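Lipopolysaccharide core heptose(I) kinase RfaP (Pseudomonas aeruginosa, PDB 6DFL) phosphorylates the first heptose of the lipopolysaccharide inner core, using ATP and magnesium, and also acts as a protein-tyrosine kinase. Local coordinates at residues D223-L228 and R234-I239; K205-L210 and R229-R234. One frame throughout, in Å; residues are numbered along the deposited sequence.

Contact 1 of 2, residues D223-L228 and R234-I239. With G9S (S-[2-({N-[(2S)-2-hydroxy-3,3-dimethyl-4-(phosphonooxy)butanoyl]-beta-alanyl}amino)ethyl] hexadecanethioate), chain C.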
loop_
_atom_site.group_PDB
_atom_site.type_symbol
_atom_site.label_atom_id
_atom_site.label_comp_id
_atom_site.label_asym_id
_atom_site.label_seq_id
_atom_site.Cartn_x
_atom_site.Cartn_y
_atom_site.Cartn_z
ATOM N N ASP A 223 3.109 -13.686 -1.611
ATOM C CA ASP A 223 2.902 -12.259 -1.824
ATOM C C ASP A 223 2.653 -11.540 -0.508
ATOM O O ASP A 223 3.003 -10.370 -0.364
ATOM C CB ASP A 223 1.744 -12.021 -2.789
ATOM C CG ASP A 223 1.931 -12.724 -4.119
ATOM O OD1 ASP A 223 3.091 -12.823 -4.610
ATOM O OD2 ASP A 223 0.902 -13.176 -4.681
ATOM N N LYS A 224 2.080 -12.223 0.476
ATOM C CA LYS A 224 1.845 -11.567 1.757
ATOM C C LYS A 224 3.119 -11.504 2.599
ATOM O O LYS A 224 3.373 -10.488 3.260
ATOM C CB LYS A 224 0.712 -12.278 2.515
ATOM C CG LYS A 224 -0.651 -12.265 1.801
ATOM C CD LYS A 224 -1.643 -13.192 2.491
ATOM C CE LYS A 224 -2.770 -13.582 1.553
ATOM N NZ LYS A 224 -3.813 -14.376 2.268
ATOM N N LEU A 225 3.928 -12.576 2.595
ATOM C CA LEU A 225 5.238 -12.525 3.258
ATOM C C LEU A 225 6.139 -11.484 2.608
ATOM O O LEU A 225 6.803 -10.711 3.306
ATOM C CB LEU A 225 5.910 -13.901 3.238
ATOM C CG LEU A 225 5.139 -15.059 3.871
ATOM C CD1 LEU A 225 5.779 -16.392 3.541
ATOM C CD2 LEU A 225 5.044 -14.851 5.359
ATOM N N ARG A 226 6.189 -11.453 1.272
ATOM C CA ARG A 226 6.871 -10.355 0.597
ATOM C C ARG A 226 6.413 -9.018 1.154
ATOM O O ARG A 226 7.234 -8.153 1.466
ATOM C CB ARG A 226 6.606 -10.409 -0.908
ATOM C CG ARG A 226 7.626 -11.159 -1.721
ATOM C CD ARG A 226 7.164 -11.497 -3.125
ATOM N NE ARG A 226 7.777 -12.735 -3.607
ATOM C CZ ARG A 226 7.132 -13.888 -3.795
ATOM N NH1 ARG A 226 5.820 -13.981 -3.577
ATOM N NH2 ARG A 226 7.796 -14.960 -4.221
ATOM N N PHE A 227 5.096 -8.832 1.305
ATOM C CA PHE A 227 4.616 -7.573 1.851
ATOM C C PHE A 227 5.188 -7.326 3.238
ATOM O O PHE A 227 5.645 -6.220 3.534
ATOM C CB PHE A 227 3.082 -7.527 1.918
ATOM C CG PHE A 227 2.578 -6.222 2.429
ATOM C CD1 PHE A 227 2.271 -5.202 1.548
ATOM C CD2 PHE A 227 2.514 -5.967 3.778
ATOM C CE1 PHE A 227 1.867 -3.967 2.009
ATOM C CE2 PHE A 227 2.100 -4.729 4.239
ATOM C CZ PHE A 227 1.780 -3.734 3.351
ATOM N N LEU A 228 5.087 -8.318 4.126
ATOM C CA LEU A 228 5.478 -8.116 5.521
ATOM C C LEU A 228 6.962 -7.778 5.645
ATOM O O LEU A 228 7.339 -6.871 6.404
ATOM C CB LEU A 228 5.151 -9.366 6.330
ATOM C CG LEU A 228 3.653 -9.665 6.513
ATOM C CD1 LEU A 228 3.449 -11.113 6.967
ATOM C CD2 LEU A 228 3.059 -8.697 7.517
ATOM N N ARG A 234 12.615 -6.129 8.196
ATOM C CA ARG A 234 13.150 -7.053 9.211
ATOM C C ARG A 234 13.100 -8.406 8.517
ATOM O O ARG A 234 12.445 -8.577 7.516
ATOM C CB ARG A 234 12.325 -7.076 10.499
ATOM C CG ARG A 234 12.213 -5.755 11.250
ATOM C CD ARG A 234 13.575 -5.184 11.657
ATOM N NE ARG A 234 14.315 -6.067 12.558
ATOM C CZ ARG A 234 15.598 -5.905 12.891
ATOM N NH1 ARG A 234 16.310 -4.888 12.416
ATOM N NH2 ARG A 234 16.167 -6.762 13.716
ATOM N N PRO A 235 13.886 -9.365 9.035
ATOM C CA PRO A 235 13.840 -10.687 8.406
ATOM C C PRO A 235 12.469 -11.293 8.583
ATOM O O PRO A 235 11.747 -10.997 9.537
ATOM C CB PRO A 235 14.921 -11.471 9.167
ATOM C CG PRO A 235 15.905 -10.402 9.602
ATOM C CD PRO A 235 15.029 -9.223 9.950
ATOM N N LEU A 236 12.105 -12.131 7.621
ATOM C CA LEU A 236 10.821 -12.808 7.668
ATOM C C LEU A 236 10.675 -13.627 8.941
ATOM O O LEU A 236 9.602 -13.657 9.552
ATOM C CB LEU A 236 10.680 -13.696 6.441
ATOM C CG LEU A 236 9.294 -13.733 5.835
ATOM C CD1 LEU A 236 8.588 -12.421 6.139
ATOM C CD2 LEU A 236 9.431 -13.941 4.336
ATOM N N ARG A 237 11.748 -14.286 9.373
ATOM C CA ARG A 237 11.632 -15.180 10.518
ATOM C C ARG A 237 11.335 -14.401 11.793
ATOM O O ARG A 237 10.510 -14.830 12.616
ATOM C CB ARG A 237 12.903 -16.005 10.647
ATOM C CG ARG A 237 12.919 -17.015 11.780
ATOM C CD ARG A 237 14.132 -17.959 11.624
ATOM N NE ARG A 237 13.773 -19.178 10.897
ATOM C CZ ARG A 237 14.097 -19.423 9.635
ATOM N NH1 ARG A 237 14.803 -18.535 8.937
ATOM N NH2 ARG A 237 13.714 -20.561 9.071
ATOM N N GLU A 238 11.964 -13.236 11.955
ATOM C CA GLU A 238 11.660 -12.400 13.111
ATOM C C GLU A 238 10.204 -11.904 13.075
ATOM O O GLU A 238 9.518 -11.907 14.108
ATOM C CB GLU A 238 12.652 -11.237 13.154
ATOM C CG GLU A 238 12.501 -10.248 14.298
ATOM C CD GLU A 238 13.479 -9.095 14.140
ATOM O OE1 GLU A 238 14.579 -9.352 13.631
ATOM O OE2 GLU A 238 13.171 -7.936 14.491
ATOM N N ILE A 239 9.712 -11.483 11.901
ATOM C CA ILE A 239 8.339 -10.967 11.798
ATOM C C ILE A 239 7.340 -12.028 12.242
ATOM O O ILE A 239 6.515 -11.802 13.134
ATOM C CB ILE A 239 8.038 -10.497 10.367
ATOM C CG1 ILE A 239 8.867 -9.274 10.037
ATOM C CG2 ILE A 239 6.529 -10.171 10.197
ATOM C CD1 ILE A 239 9.095 -9.132 8.563
HETATM C C1 G9S C . 1.878 -16.257 6.369
HETATM C C2 G9S C . 1.528 -18.621 5.570
HETATM C C3 G9S C . 0.882 -19.984 5.763
HETATM C C4 G9S C . 1.236 -20.707 7.049
HETATM C C5 G9S C . 2.865 -20.065 9.011
HETATM C C6 G9S C . 5.100 -21.086 7.994
HETATM C C7 G9S C . 5.871 -22.381 8.089
HETATM C C8 G9S C . 4.779 -20.808 6.550
HETATM C C10 G9S C . -0.142 -13.538 7.250
HETATM C C11 G9S C . -1.314 -12.826 7.867
HETATM C C12 G9S C . -1.715 -11.542 7.179
HETATM C C13 G9S C . -0.968 -11.226 5.896
HETATM C C14 G9S C . -0.106 -9.956 5.907
HETATM C C15 G9S C . -0.692 -8.716 5.250
HETATM C C16 G9S C . -0.685 -8.647 3.741
HETATM N N2 G9S C . 1.277 -17.556 6.529
HETATM C C19 G9S C . 1.157 -15.292 5.462
HETATM C C20 G9S C . 5.967 -19.997 8.550
HETATM C C21 G9S C . -0.658 -7.271 3.084
HETATM C C22 G9S C . -1.214 -7.244 1.663
HETATM C C23 G9S C . -1.615 -5.926 1.070
HETATM C C24 G9S C . -0.887 -5.522 -0.195
HETATM C C25 G9S C . -1.379 -4.327 -1.003
HETATM C C26 G9S C . -0.986 -4.256 -2.482
HETATM C C27 G9S C . -1.924 -4.905 -3.481
HETATM C C28 G9S C . -1.658 -4.603 -4.926
HETATM C C29 G9S C . -2.723 -3.887 -5.695
HETATM C C30 G9S C . 3.807 -21.267 8.853
HETATM N N3 G9S C . 1.681 -19.840 8.169
HETATM O O2 G9S C . 2.273 -18.427 4.615
HETATM O O3 G9S C . 0.994 -13.418 7.693
HETATM O O4 G9S C . 3.103 -19.249 9.897
HETATM O O5 G9S C . 3.079 -22.384 8.491
HETATM O O6 G9S C . 5.744 -23.082 9.286
HETATM O O8 G9S C . 6.445 -24.938 10.850
HETATM O O9 G9S C . 7.978 -22.980 10.504
HETATM P P1 G9S C . 6.952 -23.899 9.872
HETATM S S1 G9S C . -0.461 -14.784 6.028
#
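Apolar packing joins the two segments: Leu225 CB rests against Leu236 CD2 at 3.7 Å, and one turn further on Leu228 CB faces Ile239 CG2 at 4.2 Å. The tip of Ile239, CD1, lies 3.6 Å from the backbone oxygen Leu228 O. No hydrogen bond crosses between the segments, and branched aliphatic residues suit a buried seam that has to be filled by shape alone.

The thioester-linked palmitoyl chain of the bound acyl-phosphopantetheine lies along another side of helix 221-232. Phe227, with CG anti to its own backbone N (chi1 -178°), lays one ring face against the acyl carbon C21, which is 3.5 Å from Phe227 CG and offset toward the rim. Leu228 CD1 meets the thioester oxygen O3 at 3.4 Å, while Leu225 CD2 touches C1, the carbon bonded to amide nitrogen N2. The methylenes of Lys224 follow the chain near C13, and its NZ is hydrogen-bonded to Tyr211 OH.

The charged pairs lie off the apolar seam. In the buried one, Arg226 NH1 pairs with Asp223 OD1 at 3.1 Å; Asp223 has a second partner in Lys140, and Arg226 NE and NH2 bind an acidic side chain of another protein chain. Exposed Arg234 grips Glu238 side-on, NE to OE2 at 2.9 Å and NH2 to OE1, a salt bridge spanning the start of helix 236-242, where Pro235 is the N-cap residue.

Two consecutive helices thus pack through leucine and isoleucine in the C-terminal part of this kinase, the first lining a lipid-binding pocket.

Contact 2 of 2, residues K205-L210 and R229-R234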
loop_
_atom_site.group_PDB
_atom_site.type_symbol
_atom_site.label_atom_id
_atom_site.label_comp_id
_atom_site.label_asym_id
_atom_site.label_seq_id
_atom_site.Cartn_x
_atom_site.Cartn_y
_atom_site.Cartn_z
ATOM N N LYS A 205 -3.867 -1.291 12.963
ATOM C CA LYS A 205 -5.159 -1.008 12.349
ATOM C C LYS A 205 -5.004 -0.763 10.848
ATOM O O LYS A 205 -5.697 -1.387 10.040
ATOM C CB LYS A 205 -5.837 0.182 13.040
ATOM C CG LYS A 205 -6.421 -0.120 14.443
ATOM C CD LYS A 205 -7.605 0.806 14.778
ATOM C CE LYS A 205 -8.241 0.510 16.139
ATOM N NZ LYS A 205 -7.490 1.118 17.283
ATOM N N ASP A 206 -4.063 0.114 10.454
ATOM C CA ASP A 206 -3.794 0.352 9.034
ATOM C C ASP A 206 -3.453 -0.944 8.313
ATOM O O ASP A 206 -3.944 -1.199 7.204
ATOM C CB ASP A 206 -2.627 1.317 8.858
ATOM C CG ASP A 206 -3.001 2.772 9.005
ATOM O OD1 ASP A 206 -4.144 3.119 9.401
ATOM O OD2 ASP A 206 -2.092 3.590 8.725
ATOM N N LEU A 207 -2.538 -1.736 8.897
ATOM C CA LEU A 207 -2.124 -2.990 8.283
ATOM C C LEU A 207 -3.288 -3.952 8.156
ATOM O O LEU A 207 -3.414 -4.657 7.153
ATOM C CB LEU A 207 -1.019 -3.656 9.103
ATOM C CG LEU A 207 0.389 -3.070 9.181
ATOM C CD1 LEU A 207 1.197 -3.935 10.126
ATOM C CD2 LEU A 207 1.003 -3.003 7.802
ATOM N N ALA A 208 -4.115 -4.037 9.191
ATOM C CA ALA A 208 -5.335 -4.829 9.109
ATOM C C ALA A 208 -6.202 -4.361 7.951
ATOM O O ALA A 208 -6.590 -5.148 7.082
ATOM C CB ALA A 208 -6.093 -4.736 10.430
ATOM N N ALA A 209 -6.498 -3.065 7.909
ATOM C CA ALA A 209 -7.391 -2.554 6.876
ATOM C C ALA A 209 -6.790 -2.757 5.490
ATOM O O ALA A 209 -7.488 -3.177 4.559
ATOM C CB ALA A 209 -7.697 -1.083 7.137
ATOM N N LEU A 210 -5.485 -2.501 5.331
ATOM C CA LEU A 210 -4.895 -2.710 4.016
ATOM C C LEU A 210 -5.073 -4.152 3.573
ATOM O O LEU A 210 -5.460 -4.416 2.427
ATOM C CB LEU A 210 -3.433 -2.314 4.023
ATOM C CG LEU A 210 -2.871 -2.421 2.619
ATOM C CD1 LEU A 210 -3.586 -1.494 1.678
ATOM C CD2 LEU A 210 -1.374 -2.127 2.635
ATOM N N ARG A 229 7.807 -8.500 4.903
ATOM C CA ARG A 229 9.244 -8.238 4.920
ATOM C C ARG A 229 9.532 -6.805 4.500
ATOM O O ARG A 229 10.224 -6.064 5.210
ATOM C CB ARG A 229 9.971 -9.230 4.002
ATOM C CG ARG A 229 11.459 -8.951 3.855
ATOM C CD ARG A 229 12.226 -10.200 3.371
ATOM N NE ARG A 229 12.003 -10.519 1.958
ATOM C CZ ARG A 229 11.972 -11.760 1.471
ATOM N NH1 ARG A 229 12.130 -12.803 2.279
ATOM N NH2 ARG A 229 11.773 -11.969 0.179
ATOM N N THR A 230 9.002 -6.389 3.349
ATOM C CA THR A 230 9.259 -5.026 2.903
ATOM C C THR A 230 8.638 -4.020 3.858
ATOM O O THR A 230 9.216 -2.956 4.115
ATOM C CB THR A 230 8.715 -4.837 1.502
ATOM O OG1 THR A 230 9.228 -5.872 0.668
ATOM C CG2 THR A 230 9.114 -3.499 0.922
ATOM N N TYR A 231 7.477 -4.355 4.428
ATOM C CA TYR A 231 6.814 -3.407 5.323
ATOM C C TYR A 231 7.647 -3.170 6.582
ATOM O O TYR A 231 7.925 -2.022 6.951
ATOM C CB TYR A 231 5.402 -3.881 5.695
ATOM C CG TYR A 231 4.861 -3.015 6.804
ATOM C CD1 TYR A 231 4.524 -1.670 6.566
ATOM C CD2 TYR A 231 4.727 -3.508 8.095
ATOM C CE1 TYR A 231 4.094 -0.865 7.571
ATOM C CE2 TYR A 231 4.274 -2.696 9.113
ATOM C CZ TYR A 231 3.962 -1.379 8.838
ATOM O OH TYR A 231 3.521 -0.564 9.839
ATOM N N PHE A 232 8.040 -4.250 7.264
ATOM C CA PHE A 232 8.806 -4.139 8.501
ATOM C C PHE A 232 10.289 -3.872 8.271
ATOM O O PHE A 232 10.932 -3.259 9.128
ATOM C CB PHE A 232 8.651 -5.411 9.331
ATOM C CG PHE A 232 7.286 -5.579 9.960
ATOM C CD1 PHE A 232 6.945 -4.871 11.102
ATOM C CD2 PHE A 232 6.382 -6.486 9.450
ATOM C CE1 PHE A 232 5.749 -5.051 11.705
ATOM C CE2 PHE A 232 5.156 -6.663 10.044
ATOM C CZ PHE A 232 4.834 -5.940 11.172
ATOM N N ARG A 233 10.842 -4.273 7.124
ATOM C CA ARG A 233 12.282 -4.172 6.870
ATOM C C ARG A 233 13.030 -4.902 7.983
ATOM O O ARG A 233 13.872 -4.335 8.677
ATOM C CB ARG A 233 12.734 -2.716 6.748
ATOM C CG ARG A 233 11.809 -1.829 5.928
ATOM C CD ARG A 233 12.368 -0.419 5.788
ATOM N NE ARG A 233 12.746 0.124 7.091
ATOM C CZ ARG A 233 13.346 1.301 7.274
ATOM N NH1 ARG A 233 13.632 2.072 6.230
ATOM N NH2 ARG A 233 13.666 1.708 8.503
ATOM N N ARG A 234 12.615 -6.129 8.196
ATOM C CA ARG A 234 13.150 -7.053 9.211
ATOM C C ARG A 234 13.100 -8.406 8.517
ATOM O O ARG A 234 12.445 -8.577 7.516
ATOM C CB ARG A 234 12.325 -7.076 10.499
ATOM C CG ARG A 234 12.213 -5.755 11.250
ATOM C CD ARG A 234 13.575 -5.184 11.657
ATOM N NE ARG A 234 14.315 -6.067 12.558
ATOM C CZ ARG A 234 15.598 -5.905 12.891
ATOM N NH1 ARG A 234 16.310 -4.888 12.416
ATOM N NH2 ARG A 234 16.167 -6.762 13.716
#
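This is a buried, wholly apolar contact between two helices, 200-212 and 221-232, in the helical C-terminal lobe, downstream in sequence of Asp163, the active-site residue inferred by similarity. One aliphatic side chain reaches across to two aromatic rings. The backbones are well separated, the nearest CA atoms, those of Leu207 and Tyr231, being 9.4 Å apart, so long side chains have to span the gap.

Leu207 and Tyr231 approach from opposite directions and meet in a CH-pi contact. Leu207 CD2 sits over the middle of the Tyr231 ring, 3.5 Å from its centroid and only 11° off the ring normal. The other methyl, CD1, lies beyond the ring's outline on the same side of its plane as CD2, 3.5 Å from Tyr231 CE2, so both branches of the leucine lie against the aromatic side chain. In Tyr231, CG is anti to the backbone N (chi1 170°), which swings the ring out from its own helix toward 200-212.

Phe232 adds a lighter touch: its CZ is 4.3 Å from Leu207 CD1. The two neighbouring aromatics also support each other, with Tyr231 CD2 over the centre of the Phe232 ring and Phe232 CE2 in plane at the edge of the Tyr231 ring.

A tyrosine suits this place because its polar end has a partner beyond the leucine: Tyr231 OH is hydrogen-bonded to His155 ND1. Asp206 accepts a bond from the other nitrogen of that imidazole, His155 NE2, and also binds the backbone N atoms of His161 and Arg162. The histidine therefore bridges both helices.

The result is helix-helix packing through a CH-pi contact, backed by a buried Tyr-His-Asp hydrogen-bond chain, within the helical C-terminal lobe of a protein-kinase-like fold.

Contacts 1 and 2 share helix 221-232, and their centres are about 9 Å apart. Contact 1 joins the helix to the one that follows it, contact 2 to the one that precedes it. They meet directly: Ile239 CG2 is 3.8 Å from Phe232 CD2, and Phe227 CZ is 3.6 Å from Leu210 CD2. Arg234 is common to the two contacts, as the first residue of 234-239 and the last of 229-234. The acyl ligand is in direct contact with 223-228 and also touches Leu210, whereas the side chain of Leu207 remains about 6 Å from it. Through Asp206, contact 2 reaches the backbone at His161 and Arg162, just before Asp163, the probable active-site residue.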